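Local atomic coordinates of M32 carboxypeptidase (Chitinophagaceae bacterium, PDB entry 7A03), a protein that probably removes amino acids one at a time from the carboxyl end of peptides, as a metal-dependent carboxypeptidase of the M32 family. Residues E141-E146 with G414-F419; L348-A353 with H359-I364; K384-Y389 with V405-H410; I409-S412 with Y418-T421. All coordinates share one frame; numbering follows the deposited sequence.

Interaction 1. Residues E141-E146 with G414-F419; sequences ELKRKE and GSFGYF
Lys143 reaches from its helix to the loop at Gly414 and Phe416. Its CB starts toward the loop, and Lys143 CG comes to 4.0 Å from CD1 of Phe416, obliquely to the ring. CD stands about equally near Phe416 CD1 and Gly414 O, both on the same side of it. The bends at chi2 (-77°) and chi3 turn the end of the chain aside, so that NZ reaches both Gly414 O and Glu146. Lys143 CE sits 3.2 Å from Gly414 O. The ammonium NZ gives a hydrogen bond of 2.7 Å to Gly414 O, in the plane of the carbonyl and with a C=O...N angle of 150°. NZ also forms a salt bridge of 3.0 Å with OE1 of Glu146, one helical turn on, using the syn lone pair of that oxygen. A water takes a third bond from NZ and passes one to Phe416 O at 2.6 Å. Three acceptors thus hold the buried amine, and the carboxylate probably balances its charge. Tyr101 OH bonds the other oxygen of Glu146. Helix 129-150 carries the lysine, and helices 157-164 and 358-374 flank the contact, with Leu160 and Ile373 touching both Lys143 and Phe416.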
loop_
_atom_site.group_PDB
_atom_site.type_symbol
_atom_site.label_atom_id
_atom_site.label_comp_id
_atom_site.label_asym_id
_atom_site.label_seq_id
_atom_site.Cartn_x
_atom_site.Cartn_y
_atom_site.Cartn_z
ATOM N N GLU A 141 -10.810 0.449 22.800
ATOM C CA GLU A 141 -10.295 0.530 24.166
ATOM C C GLU A 141 -8.893 -0.067 24.258
ATOM O O GLU A 141 -7.973 0.534 24.843
ATOM C CB GLU A 141 -11.232 -0.208 25.126
ATOM C CG GLU A 141 -12.644 0.341 25.209
ATOM C CD GLU A 141 -13.429 -0.243 26.374
ATOM O OE1 GLU A 141 -12.939 -1.207 27.005
ATOM O OE2 GLU A 141 -14.542 0.258 26.651
ATOM N N LEU A 142 -8.711 -1.254 23.672
ATOM C CA LEU A 142 -7.404 -1.897 23.742
ATOM C C LEU A 142 -6.352 -1.099 22.977
ATOM O O LEU A 142 -5.190 -1.017 23.399
ATOM C CB LEU A 142 -7.495 -3.346 23.265
ATOM C CG LEU A 142 -8.225 -4.275 24.248
ATOM C CD1 LEU A 142 -8.436 -5.667 23.668
ATOM C CD2 LEU A 142 -7.446 -4.349 25.550
ATOM N N LYS A 143 -6.752 -0.458 21.879
ATOM C CA LYS A 143 -5.796 0.318 21.096
ATOM C C LYS A 143 -5.331 1.547 21.864
ATOM O O LYS A 143 -4.165 1.947 21.770
ATOM C CB LYS A 143 -6.423 0.711 19.759
ATOM C CG LYS A 143 -6.481 -0.421 18.767
ATOM C CD LYS A 143 -5.102 -0.662 18.155
ATOM C CE LYS A 143 -4.881 -2.113 17.815
ATOM N NZ LYS A 143 -3.608 -2.212 17.055
ATOM N N ARG A 144 -6.230 2.161 22.640
ATOM C CA ARG A 144 -5.804 3.280 23.478
ATOM C C ARG A 144 -4.823 2.822 24.558
ATOM O O ARG A 144 -3.777 3.465 24.781
ATOM C CB ARG A 144 -7.020 4.003 24.061
ATOM C CG ARG A 144 -8.048 4.364 22.975
ATOM C CD ARG A 144 -9.235 5.112 23.541
ATOM N NE ARG A 144 -8.806 6.304 24.253
ATOM C CZ ARG A 144 -9.588 7.009 25.060
ATOM N NH1 ARG A 144 -10.846 6.640 25.250
ATOM N NH2 ARG A 144 -9.108 8.082 25.668
ATOM N N LYS A 145 -5.120 1.680 25.202
ATOM C CA LYS A 145 -4.133 1.088 26.112
ATOM C C LYS A 145 -2.788 0.889 25.408
ATOM O O LYS A 145 -1.720 1.195 25.965
ATOM C CB LYS A 145 -4.646 -0.246 26.673
ATOM C CG LYS A 145 -5.505 -0.121 27.914
ATOM C CD LYS A 145 -4.650 0.123 29.158
ATOM C CE LYS A 145 -5.508 0.277 30.414
ATOM N NZ LYS A 145 -6.474 -0.841 30.596
ATOM N N GLU A 146 -2.830 0.407 24.165
ATOM C CA GLU A 146 -1.607 0.180 23.407
ATOM C C GLU A 146 -0.849 1.480 23.167
ATOM O O GLU A 146 0.388 1.493 23.181
ATOM C CB GLU A 146 -1.949 -0.497 22.080
ATOM C CG GLU A 146 -0.742 -1.026 21.315
ATOM C CD GLU A 146 -1.138 -1.783 20.081
ATOM O OE1 GLU A 146 -2.311 -1.682 19.663
ATOM O OE2 GLU A 146 -0.277 -2.493 19.530
ATOM N N GLY A 414 -7.463 -4.853 13.733
ATOM C CA GLY A 414 -6.692 -4.053 14.656
ATOM C C GLY A 414 -5.728 -3.101 13.992
ATOM O O GLY A 414 -4.835 -2.581 14.663
ATOM N N SER A 415 -5.891 -2.852 12.688
ATOM C CA SER A 415 -4.945 -2.040 11.926
ATOM C C SER A 415 -5.389 -0.581 11.969
ATOM O O SER A 415 -6.063 -0.069 11.072
ATOM C CB SER A 415 -4.767 -2.565 10.504
ATOM O OG SER A 415 -4.689 -3.986 10.464
ATOM N N PHE A 416 -5.016 0.081 13.061
ATOM C CA PHE A 416 -5.243 1.506 13.264
ATOM C C PHE A 416 -3.935 2.238 12.991
ATOM O O PHE A 416 -2.871 1.826 13.465
ATOM C CB PHE A 416 -5.720 1.772 14.700
ATOM C CG PHE A 416 -7.175 1.433 14.926
ATOM C CD1 PHE A 416 -7.592 0.112 14.996
ATOM C CD2 PHE A 416 -8.128 2.440 15.030
ATOM C CE1 PHE A 416 -8.926 -0.200 15.200
ATOM C CE2 PHE A 416 -9.462 2.134 15.235
ATOM C CZ PHE A 416 -9.862 0.818 15.310
ATOM N N GLY A 417 -4.025 3.346 12.256
ATOM C CA GLY A 417 -2.860 4.053 11.787
ATOM C C GLY A 417 -2.366 3.602 10.428
ATOM O O GLY A 417 -1.328 4.098 9.971
ATOM N N TYR A 418 -3.085 2.692 9.764
ATOM C CA TYR A 418 -2.692 2.098 8.492
ATOM C C TYR A 418 -3.146 2.945 7.309
ATOM O O TYR A 418 -2.374 3.204 6.380
ATOM C CB TYR A 418 -3.311 0.693 8.391
ATOM C CG TYR A 418 -2.784 -0.192 7.278
ATOM C CD1 TYR A 418 -3.090 0.055 5.948
ATOM C CD2 TYR A 418 -2.007 -1.306 7.572
ATOM C CE1 TYR A 418 -2.614 -0.769 4.936
ATOM C CE2 TYR A 418 -1.529 -2.133 6.573
ATOM C CZ TYR A 418 -1.827 -1.858 5.264
ATOM O OH TYR A 418 -1.341 -2.688 4.281
ATOM N N PHE A 419 -4.398 3.387 7.337
ATOM C CA PHE A 419 -4.964 4.056 6.172
ATOM C C PHE A 419 -4.125 5.217 5.628
ATOM O O PHE A 419 -4.018 5.332 4.389
ATOM C CB PHE A 419 -6.400 4.517 6.477
ATOM C CG PHE A 419 -7.431 3.426 6.397
ATOM C CD1 PHE A 419 -7.672 2.761 5.202
ATOM C CD2 PHE A 419 -8.196 3.096 7.511
ATOM C CE1 PHE A 419 -8.644 1.748 5.130
ATOM C CE2 PHE A 419 -9.164 2.103 7.442
ATOM C CZ PHE A 419 -9.392 1.430 6.250
HETATM O O HOH W 1 -2.717 -0.031 15.259
#

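Interaction 2. Residues L348-A353 with H359-I364; sequences LIRTEA and HFHIMI
His361 and Arg350 meet mainly through a CH-pi contact. Arg350 CA lies over one face of the imidazole, 3.8 Å from its centroid and 17° off the ring normal. Two van der Waals contacts add to it. Ala353 CB approaches the ring obliquely, 3.6 Å from His361 NE2. Farther along the arginine, Arg350 CD touches CD1 of Ile362 at 3.9 Å. CG anti to the backbone N (chi1 173°) puts CB and CG of Arg350 against His361 CB, and the guanidinium leads away from the ring. At the ring edge, near its plane, Leu348 O lies 3.7 Å from His361 CE1.

The polar ends bond elsewhere. ND1 of His361 pairs with Tyr390 OH, NE of Arg350 forms a salt bridge with Asp408, and NH1 bonds Tyr358 OH. Without the His361 ring, as with an alanine here, Tyr390 OH would probably lose this partner and a gap would open beneath Arg350 CA and Ala353 CB.

Residues 350-352 make a short 3-10 turn, with Ala353 N bonded to Arg350 O at 3.1 Å. The whole is a local loop-to-helix contact in the helical M32 fold: the chain before helix 358-374 folds back against that helix's first turns.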
loop_
_atom_site.group_PDB
_atom_site.type_symbol
_atom_site.label_atom_id
_atom_site.label_comp_id
_atom_site.label_asym_id
_atom_site.label_seq_id
_atom_site.Cartn_x
_atom_site.Cartn_y
_atom_site.Cartn_z
ATOM N N LEU A 348 -18.768 5.871 -3.191
ATOM C CA LEU A 348 -18.943 5.367 -1.833
ATOM C C LEU A 348 -17.823 4.444 -1.366
ATOM O O LEU A 348 -17.525 4.415 -0.165
ATOM C CB LEU A 348 -20.279 4.624 -1.732
ATOM C CG LEU A 348 -21.511 5.531 -1.836
ATOM C CD1 LEU A 348 -22.745 4.737 -2.222
ATOM C CD2 LEU A 348 -21.735 6.237 -0.516
ATOM N N ILE A 349 -17.195 3.703 -2.277
ATOM C CA ILE A 349 -16.280 2.617 -1.936
ATOM C C ILE A 349 -14.852 3.056 -2.226
ATOM O O ILE A 349 -14.503 3.341 -3.381
ATOM C CB ILE A 349 -16.617 1.331 -2.702
ATOM C CG1 ILE A 349 -18.078 0.936 -2.458
ATOM C CG2 ILE A 349 -15.644 0.213 -2.318
ATOM C CD1 ILE A 349 -18.405 0.659 -0.992
ATOM N N ARG A 350 -14.018 3.062 -1.178
ATOM C CA ARG A 350 -12.627 3.492 -1.304
ATOM C C ARG A 350 -11.875 2.694 -2.361
ATOM O O ARG A 350 -11.132 3.269 -3.168
ATOM C CB ARG A 350 -11.929 3.391 0.053
ATOM C CG ARG A 350 -10.422 3.656 0.029
ATOM C CD ARG A 350 -9.756 3.319 1.377
ATOM N NE ARG A 350 -9.920 1.905 1.732
ATOM C CZ ARG A 350 -9.149 0.926 1.257
ATOM N NH1 ARG A 350 -8.156 1.203 0.428
ATOM N NH2 ARG A 350 -9.362 -0.342 1.594
ATOM N N THR A 351 -12.044 1.366 -2.374
ATOM C CA THR A 351 -11.256 0.546 -3.290
ATOM C C THR A 351 -11.624 0.756 -4.752
ATOM O O THR A 351 -10.859 0.337 -5.625
ATOM C CB THR A 351 -11.347 -0.941 -2.922
ATOM O OG1 THR A 351 -12.726 -1.347 -2.929
ATOM C CG2 THR A 351 -10.732 -1.183 -1.539
ATOM N N GLU A 352 -12.741 1.423 -5.035
ATOM C CA GLU A 352 -13.170 1.719 -6.399
ATOM C C GLU A 352 -12.935 3.172 -6.796
ATOM O O GLU A 352 -13.271 3.558 -7.920
ATOM C CB GLU A 352 -14.657 1.394 -6.563
ATOM C CG GLU A 352 -14.998 -0.089 -6.497
ATOM C CD GLU A 352 -16.448 -0.331 -6.123
ATOM O OE1 GLU A 352 -17.293 0.555 -6.381
ATOM O OE2 GLU A 352 -16.741 -1.402 -5.555
ATOM N N ALA A 353 -12.384 3.984 -5.907
ATOM C CA ALA A 353 -12.311 5.417 -6.136
ATOM C C ALA A 353 -11.172 5.791 -7.085
ATOM O O ALA A 353 -10.108 5.168 -7.099
ATOM C CB ALA A 353 -12.121 6.137 -4.798
ATOM N N HIS A 359 -8.404 10.208 -1.887
ATOM C CA HIS A 359 -7.777 10.802 -0.718
ATOM C C HIS A 359 -8.787 11.372 0.264
ATOM O O HIS A 359 -8.503 11.416 1.465
ATOM C CB HIS A 359 -6.670 11.751 -1.166
ATOM C CG HIS A 359 -5.732 11.082 -2.118
ATOM N ND1 HIS A 359 -4.865 10.087 -1.711
ATOM C CD2 HIS A 359 -5.598 11.174 -3.463
ATOM C CE1 HIS A 359 -4.212 9.621 -2.762
ATOM N NE2 HIS A 359 -4.632 10.267 -3.837
ATOM N N PHE A 360 -9.998 11.699 -0.194
ATOM C CA PHE A 360 -11.034 12.033 0.777
ATOM C C PHE A 360 -11.426 10.813 1.600
ATOM O O PHE A 360 -11.568 10.911 2.829
ATOM C CB PHE A 360 -12.229 12.678 0.092
ATOM C CG PHE A 360 -11.950 14.075 -0.382
ATOM C CD1 PHE A 360 -11.341 14.294 -1.608
ATOM C CD2 PHE A 360 -12.231 15.162 0.427
ATOM C CE1 PHE A 360 -11.056 15.584 -2.032
ATOM C CE2 PHE A 360 -11.950 16.442 0.007
ATOM C CZ PHE A 360 -11.363 16.650 -1.217
ATOM N N HIS A 361 -11.545 9.651 0.946
ATOM C CA HIS A 361 -11.777 8.411 1.686
ATOM C C HIS A 361 -10.724 8.254 2.777
ATOM O O HIS A 361 -11.045 8.005 3.951
ATOM C CB HIS A 361 -11.736 7.212 0.733
ATOM C CG HIS A 361 -12.844 7.183 -0.281
ATOM N ND1 HIS A 361 -14.063 6.568 -0.053
ATOM C CD2 HIS A 361 -12.895 7.652 -1.550
ATOM C CE1 HIS A 361 -14.824 6.692 -1.126
ATOM N NE2 HIS A 361 -14.139 7.346 -2.049
ATOM N N ILE A 362 -9.457 8.500 2.424
ATOM C CA ILE A 362 -8.418 8.288 3.424
ATOM C C ILE A 362 -8.549 9.337 4.506
ATOM O O ILE A 362 -8.439 9.038 5.708
ATOM C CB ILE A 362 -7.022 8.284 2.776
ATOM C CG1 ILE A 362 -6.892 7.146 1.765
ATOM C CG2 ILE A 362 -5.928 8.178 3.830
ATOM C CD1 ILE A 362 -6.896 5.752 2.393
ATOM N N MET A 363 -8.831 10.577 4.110
ATOM C CA MET A 363 -8.917 11.646 5.093
ATOM C C MET A 363 -10.007 11.345 6.108
ATOM O O MET A 363 -9.806 11.522 7.321
ATOM C CB MET A 363 -9.183 12.969 4.389
ATOM C CG MET A 363 -9.059 14.179 5.288
ATOM S SD MET A 363 -9.514 15.660 4.388
ATOM C CE MET A 363 -11.283 15.427 4.247
ATOM N N ILE A 364 -11.140 10.812 5.636
ATOM C CA ILE A 364 -12.241 10.548 6.551
ATOM C C ILE A 364 -11.817 9.495 7.560
ATOM O O ILE A 364 -11.978 9.679 8.776
ATOM C CB ILE A 364 -13.504 10.154 5.767
ATOM C CG1 ILE A 364 -14.059 11.389 5.052
ATOM C CG2 ILE A 364 -14.530 9.548 6.714
ATOM C CD1 ILE A 364 -14.986 11.062 3.914
#

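Interaction 3. Residues K384-Y389 with V405-H410; sequences KTWNDY and VLQDIH
Trp386 and Val405 join helix 382-394 to the loop that follows it, which packs back on the helix within the helical M32 fold. Val405 CA sits over the middle of the indole of Trp386, near the bond its rings share, 3.8 Å from the centroid of the six-membered ring and 21° off its normal, as a CH-pi contact. Val405 CG2 meets Trp386 CE3 at 3.8 Å. Val405 N also lies over this face, 3.5 Å from Trp386 NE1, but both are donors and do not bond each other. Gln407 comes to the ring edge, with its NE2 at 3.8 Å from Trp386 CZ2 and the amide plane turned 53° from the indole.

The indole projects toward the loop because its CG is anti to the backbone N (chi1 180°). The amide of Gln407 is held by Leu348 O, Gly404 O and Arg350 N. Tyr390 stacks on Trp386, while Arg365 and Ile368 of helix 358-374 also touch it. A serine in place of Trp386 would probably leave a gap under Val405 and take away the ring that Tyr390 stacks on.

One water ties helix to loop: it accepts from Val405 N at 2.9 Å and donates to Asn387 OD1 at 2.9 Å.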
loop_
_atom_site.group_PDB
_atom_site.type_symbol
_atom_site.label_atom_id
_atom_site.label_comp_id
_atom_site.label_asym_id
_atom_site.label_seq_id
_atom_site.Cartn_x
_atom_site.Cartn_y
_atom_site.Cartn_z
ATOM N N LYS A 384 -23.409 6.879 11.709
ATOM C CA LYS A 384 -23.881 8.233 11.434
ATOM C C LYS A 384 -22.717 9.194 11.227
ATOM O O LYS A 384 -22.746 10.029 10.314
ATOM C CB LYS A 384 -24.796 8.722 12.560
ATOM C CG LYS A 384 -25.405 10.090 12.285
ATOM C CD LYS A 384 -25.671 10.883 13.549
ATOM C CE LYS A 384 -25.119 12.299 13.447
ATOM N NZ LYS A 384 -26.027 13.211 12.695
ATOM N N THR A 385 -21.685 9.089 12.069
ATOM C CA THR A 385 -20.495 9.921 11.915
ATOM C C THR A 385 -19.873 9.723 10.538
ATOM O O THR A 385 -19.562 10.693 9.825
ATOM C CB THR A 385 -19.496 9.533 13.008
ATOM O OG1 THR A 385 -20.098 9.752 14.294
ATOM C CG2 THR A 385 -18.226 10.346 12.896
ATOM N N TRP A 386 -19.675 8.459 10.166
ATOM C CA TRP A 386 -19.132 8.100 8.863
ATOM C C TRP A 386 -19.965 8.713 7.744
ATOM O O TRP A 386 -19.431 9.375 6.845
ATOM C CB TRP A 386 -19.121 6.574 8.760
ATOM C CG TRP A 386 -18.588 6.019 7.486
ATOM C CD1 TRP A 386 -19.234 5.931 6.285
ATOM C CD2 TRP A 386 -17.295 5.438 7.286
ATOM N NE1 TRP A 386 -18.422 5.350 5.350
ATOM C CE2 TRP A 386 -17.225 5.030 5.938
ATOM C CE3 TRP A 386 -16.187 5.229 8.118
ATOM C CZ2 TRP A 386 -16.088 4.434 5.397
ATOM C CZ3 TRP A 386 -15.058 4.630 7.584
ATOM C CH2 TRP A 386 -15.018 4.238 6.233
ATOM N N ASN A 387 -21.282 8.503 7.792
ATOM C CA ASN A 387 -22.147 8.990 6.723
ATOM C C ASN A 387 -22.102 10.507 6.621
ATOM O O ASN A 387 -22.108 11.056 5.512
ATOM C CB ASN A 387 -23.578 8.502 6.942
ATOM C CG ASN A 387 -23.688 6.982 6.946
ATOM O OD1 ASN A 387 -22.728 6.264 6.644
ATOM N ND2 ASN A 387 -24.868 6.485 7.293
ATOM N N ASP A 388 -22.057 11.206 7.766
ATOM C CA ASP A 388 -21.948 12.662 7.748
ATOM C C ASP A 388 -20.647 13.108 7.094
ATOM O O ASP A 388 -20.641 14.051 6.292
ATOM C CB ASP A 388 -22.046 13.215 9.170
ATOM C CG ASP A 388 -23.444 13.108 9.744
ATOM O OD1 ASP A 388 -24.404 12.868 8.973
ATOM O OD2 ASP A 388 -23.577 13.258 10.977
ATOM N N TYR A 389 -19.534 12.440 7.429
ATOM C CA TYR A 389 -18.255 12.763 6.796
ATOM C C TYR A 389 -18.339 12.573 5.284
ATOM O O TYR A 389 -17.883 13.424 4.500
ATOM C CB TYR A 389 -17.155 11.866 7.384
ATOM C CG TYR A 389 -16.383 12.453 8.558
ATOM C CD1 TYR A 389 -15.437 13.451 8.365
ATOM C CD2 TYR A 389 -16.588 11.991 9.852
ATOM C CE1 TYR A 389 -14.728 13.983 9.433
ATOM C CE2 TYR A 389 -15.881 12.519 10.928
ATOM C CZ TYR A 389 -14.955 13.516 10.707
ATOM O OH TYR A 389 -14.248 14.041 11.765
ATOM N N VAL A 405 -19.666 2.390 6.738
ATOM C CA VAL A 405 -18.661 2.150 7.770
ATOM C C VAL A 405 -18.146 0.714 7.796
ATOM O O VAL A 405 -17.048 0.462 8.302
ATOM C CB VAL A 405 -19.202 2.609 9.141
ATOM C CG1 VAL A 405 -20.345 1.706 9.604
ATOM C CG2 VAL A 405 -18.094 2.649 10.169
ATOM N N LEU A 406 -18.893 -0.240 7.254
ATOM C CA LEU A 406 -18.479 -1.635 7.292
ATOM C C LEU A 406 -17.729 -2.084 6.037
ATOM O O LEU A 406 -17.526 -3.287 5.852
ATOM C CB LEU A 406 -19.691 -2.542 7.531
ATOM C CG LEU A 406 -20.433 -2.424 8.862
ATOM C CD1 LEU A 406 -21.637 -3.346 8.859
ATOM C CD2 LEU A 406 -19.511 -2.769 10.030
ATOM N N GLN A 407 -17.300 -1.155 5.170
ATOM C CA GLN A 407 -16.727 -1.581 3.895
ATOM C C GLN A 407 -15.313 -2.139 4.037
ATOM O O GLN A 407 -14.937 -3.053 3.297
ATOM C CB GLN A 407 -16.761 -0.444 2.868
ATOM C CG GLN A 407 -15.983 0.815 3.257
ATOM C CD GLN A 407 -16.099 1.904 2.191
ATOM O OE1 GLN A 407 -15.238 2.026 1.325
ATOM N NE2 GLN A 407 -17.182 2.678 2.242
ATOM N N ASP A 408 -14.514 -1.600 4.949
ATOM C CA ASP A 408 -13.092 -1.908 5.010
ATOM C C ASP A 408 -12.794 -2.782 6.220
ATOM O O ASP A 408 -13.335 -2.558 7.308
ATOM C CB ASP A 408 -12.250 -0.628 5.051
ATOM C CG ASP A 408 -12.064 -0.025 3.679
ATOM O OD1 ASP A 408 -12.045 -0.798 2.699
ATOM O OD2 ASP A 408 -11.927 1.215 3.573
ATOM N N ILE A 409 -11.920 -3.774 6.014
ATOM C CA ILE A 409 -11.627 -4.786 7.028
ATOM C C ILE A 409 -10.627 -4.326 8.075
ATOM O O ILE A 409 -10.492 -4.986 9.115
ATOM C CB ILE A 409 -11.106 -6.052 6.320
ATOM C CG1 ILE A 409 -11.246 -7.292 7.215
ATOM C CG2 ILE A 409 -9.661 -5.857 5.855
ATOM C CD1 ILE A 409 -10.992 -8.612 6.464
ATOM N N HIS A 410 -9.961 -3.188 7.851
ATOM C CA HIS A 410 -8.758 -2.849 8.608
ATOM C C HIS A 410 -9.017 -2.843 10.108
ATOM O O HIS A 410 -8.247 -3.427 10.883
ATOM C CB HIS A 410 -8.181 -1.513 8.121
ATOM C CG HIS A 410 -7.765 -1.531 6.680
ATOM N ND1 HIS A 410 -8.635 -1.839 5.656
ATOM C CD2 HIS A 410 -6.571 -1.279 6.093
ATOM C CE1 HIS A 410 -7.996 -1.779 4.501
ATOM N NE2 HIS A 410 -6.740 -1.440 4.739
HETATM O O HOH W 2 -22.176 3.592 7.639
#

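Interaction 4. Residues I409-S412 with Y418-T421; sequences IHWS and YFPT
His410 has Phe419 over one face of its imidazole and Tyr418 at its edge. Phe419 CE1 stands above the centre of the imidazole, and Phe419 CZ comes to 3.4 Å from His410 CG. His410 CD2 in turn lies over the Phe419 face, toward its rim. The two rings are tilted by 32°, so they overlap obliquely, with centroids 4.2 Å apart. Tyr418 CD1 lies in the imidazole plane, 3.7 Å from CD2 of His410. This pair is offset edge-to-face, the histidine edge toward the tyrosine face, planes at 69°. Phe419 also presents its edge to the five-membered ring of Trp411, an offset edge-to-face pair with planes at 84°. Trp411 NE1 lies near the plane of the phenylalanine ring, 3.9 Å from Phe419 CE2.

The four residues form an aromatic cluster. Tyr418 CG is anti to the backbone N, whereas Phe419 CG is beside it; one ring ends at the imidazole edge and the other over its face. NE2 of His410 pairs with Tyr422 OH, and Trp411 NE1 donates to Glu369. Within each segment a hydroxyl bonds a backbone carbonyl three residues earlier. Ser412 OG bonds Ile409 O at 2.8 Å, and Thr421 OG1 bonds Tyr418 O at 2.7 Å.

The cluster lies at the entry to helix 420-439. Helix 358-374 borders it through Ile368 and Glu369, and Trp386 of helix 382-394 touches Trp411.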
loop_
_atom_site.group_PDB
_atom_site.type_symbol
_atom_site.label_atom_id
_atom_site.label_comp_id
_atom_site.label_asym_id
_atom_site.label_seq_id
_atom_site.Cartn_x
_atom_site.Cartn_y
_atom_site.Cartn_z
ATOM N N ILE A 409 -11.920 -3.774 6.014
ATOM C CA ILE A 409 -11.627 -4.786 7.028
ATOM C C ILE A 409 -10.627 -4.326 8.075
ATOM O O ILE A 409 -10.492 -4.986 9.115
ATOM C CB ILE A 409 -11.106 -6.052 6.320
ATOM C CG1 ILE A 409 -11.246 -7.292 7.215
ATOM C CG2 ILE A 409 -9.661 -5.857 5.855
ATOM C CD1 ILE A 409 -10.992 -8.612 6.464
ATOM N N HIS A 410 -9.961 -3.188 7.851
ATOM C CA HIS A 410 -8.758 -2.849 8.608
ATOM C C HIS A 410 -9.017 -2.843 10.108
ATOM O O HIS A 410 -8.247 -3.427 10.883
ATOM C CB HIS A 410 -8.181 -1.513 8.121
ATOM C CG HIS A 410 -7.765 -1.531 6.680
ATOM N ND1 HIS A 410 -8.635 -1.839 5.656
ATOM C CD2 HIS A 410 -6.571 -1.279 6.093
ATOM C CE1 HIS A 410 -7.996 -1.779 4.501
ATOM N NE2 HIS A 410 -6.740 -1.440 4.739
ATOM N N TRP A 411 -10.119 -2.220 10.534
ATOM C CA TRP A 411 -10.378 -2.061 11.958
ATOM C C TRP A 411 -10.605 -3.405 12.633
ATOM O O TRP A 411 -10.155 -3.616 13.764
ATOM C CB TRP A 411 -11.571 -1.132 12.178
ATOM C CG TRP A 411 -11.279 0.294 11.783
ATOM C CD1 TRP A 411 -10.051 0.855 11.590
ATOM C CD2 TRP A 411 -12.231 1.331 11.561
ATOM N NE1 TRP A 411 -10.178 2.181 11.238
ATOM C CE2 TRP A 411 -11.509 2.499 11.226
ATOM C CE3 TRP A 411 -13.625 1.390 11.609
ATOM C CZ2 TRP A 411 -12.140 3.708 10.945
ATOM C CZ3 TRP A 411 -14.247 2.591 11.328
ATOM C CH2 TRP A 411 -13.506 3.727 10.995
ATOM N N SER A 412 -11.287 -4.334 11.950
ATOM C CA SER A 412 -11.481 -5.664 12.528
ATOM C C SER A 412 -10.164 -6.403 12.712
ATOM O O SER A 412 -10.083 -7.310 13.553
ATOM C CB SER A 412 -12.467 -6.489 11.690
ATOM O OG SER A 412 -11.883 -6.968 10.497
ATOM N N TYR A 418 -3.085 2.692 9.764
ATOM C CA TYR A 418 -2.692 2.098 8.492
ATOM C C TYR A 418 -3.146 2.945 7.309
ATOM O O TYR A 418 -2.374 3.204 6.380
ATOM C CB TYR A 418 -3.311 0.693 8.391
ATOM C CG TYR A 418 -2.784 -0.192 7.278
ATOM C CD1 TYR A 418 -3.090 0.055 5.948
ATOM C CD2 TYR A 418 -2.007 -1.306 7.572
ATOM C CE1 TYR A 418 -2.614 -0.769 4.936
ATOM C CE2 TYR A 418 -1.529 -2.133 6.573
ATOM C CZ TYR A 418 -1.827 -1.858 5.264
ATOM O OH TYR A 418 -1.341 -2.688 4.281
ATOM N N PHE A 419 -4.398 3.387 7.337
ATOM C CA PHE A 419 -4.964 4.056 6.172
ATOM C C PHE A 419 -4.125 5.217 5.628
ATOM O O PHE A 419 -4.018 5.332 4.389
ATOM C CB PHE A 419 -6.400 4.517 6.477
ATOM C CG PHE A 419 -7.431 3.426 6.397
ATOM C CD1 PHE A 419 -7.672 2.761 5.202
ATOM C CD2 PHE A 419 -8.196 3.096 7.511
ATOM C CE1 PHE A 419 -8.644 1.748 5.130
ATOM C CE2 PHE A 419 -9.164 2.103 7.442
ATOM C CZ PHE A 419 -9.392 1.430 6.250
ATOM N N PRO A 420 -3.529 6.097 6.448
ATOM C CA PRO A 420 -2.796 7.230 5.859
ATOM C C PRO A 420 -1.707 6.807 4.885
ATOM O O PRO A 420 -1.417 7.562 3.944
ATOM C CB PRO A 420 -2.220 7.961 7.082
ATOM C CG PRO A 420 -3.135 7.610 8.193
ATOM C CD PRO A 420 -3.568 6.190 7.925
ATOM N N THR A 421 -1.116 5.613 5.066
ATOM C CA THR A 421 -0.028 5.198 4.187
ATOM C C THR A 421 -0.462 5.148 2.727
ATOM O O THR A 421 0.352 5.437 1.843
ATOM C CB THR A 421 0.588 3.869 4.633
ATOM O OG1 THR A 421 -0.380 2.818 4.528
ATOM C CG2 THR A 421 1.085 3.976 6.066
#

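Along the chain, interaction 2 comes before interaction 3, and both are nested in the loop closed by interaction 1. Interaction 4 begins on the stretch where interaction 3 ends, sharing Ile409 and His410. Interactions 1 and 4 share Tyr418 and Phe419, with centres about 9 Å apart. The centres of interactions 2 and 3 are about 10 Å apart, joined by the Arg350-Asp408 salt bridge. Those of interactions 1 and 2 lie about 20 Å apart. The loop between helices 382-394 and 420-439 serves interactions 1, 3 and 4. It is tied to helices 129-150 and 382-394, while its salt bridge reaches the loop before helix 358-374, joining parts distant in sequence within one M32 metallopeptidase fold.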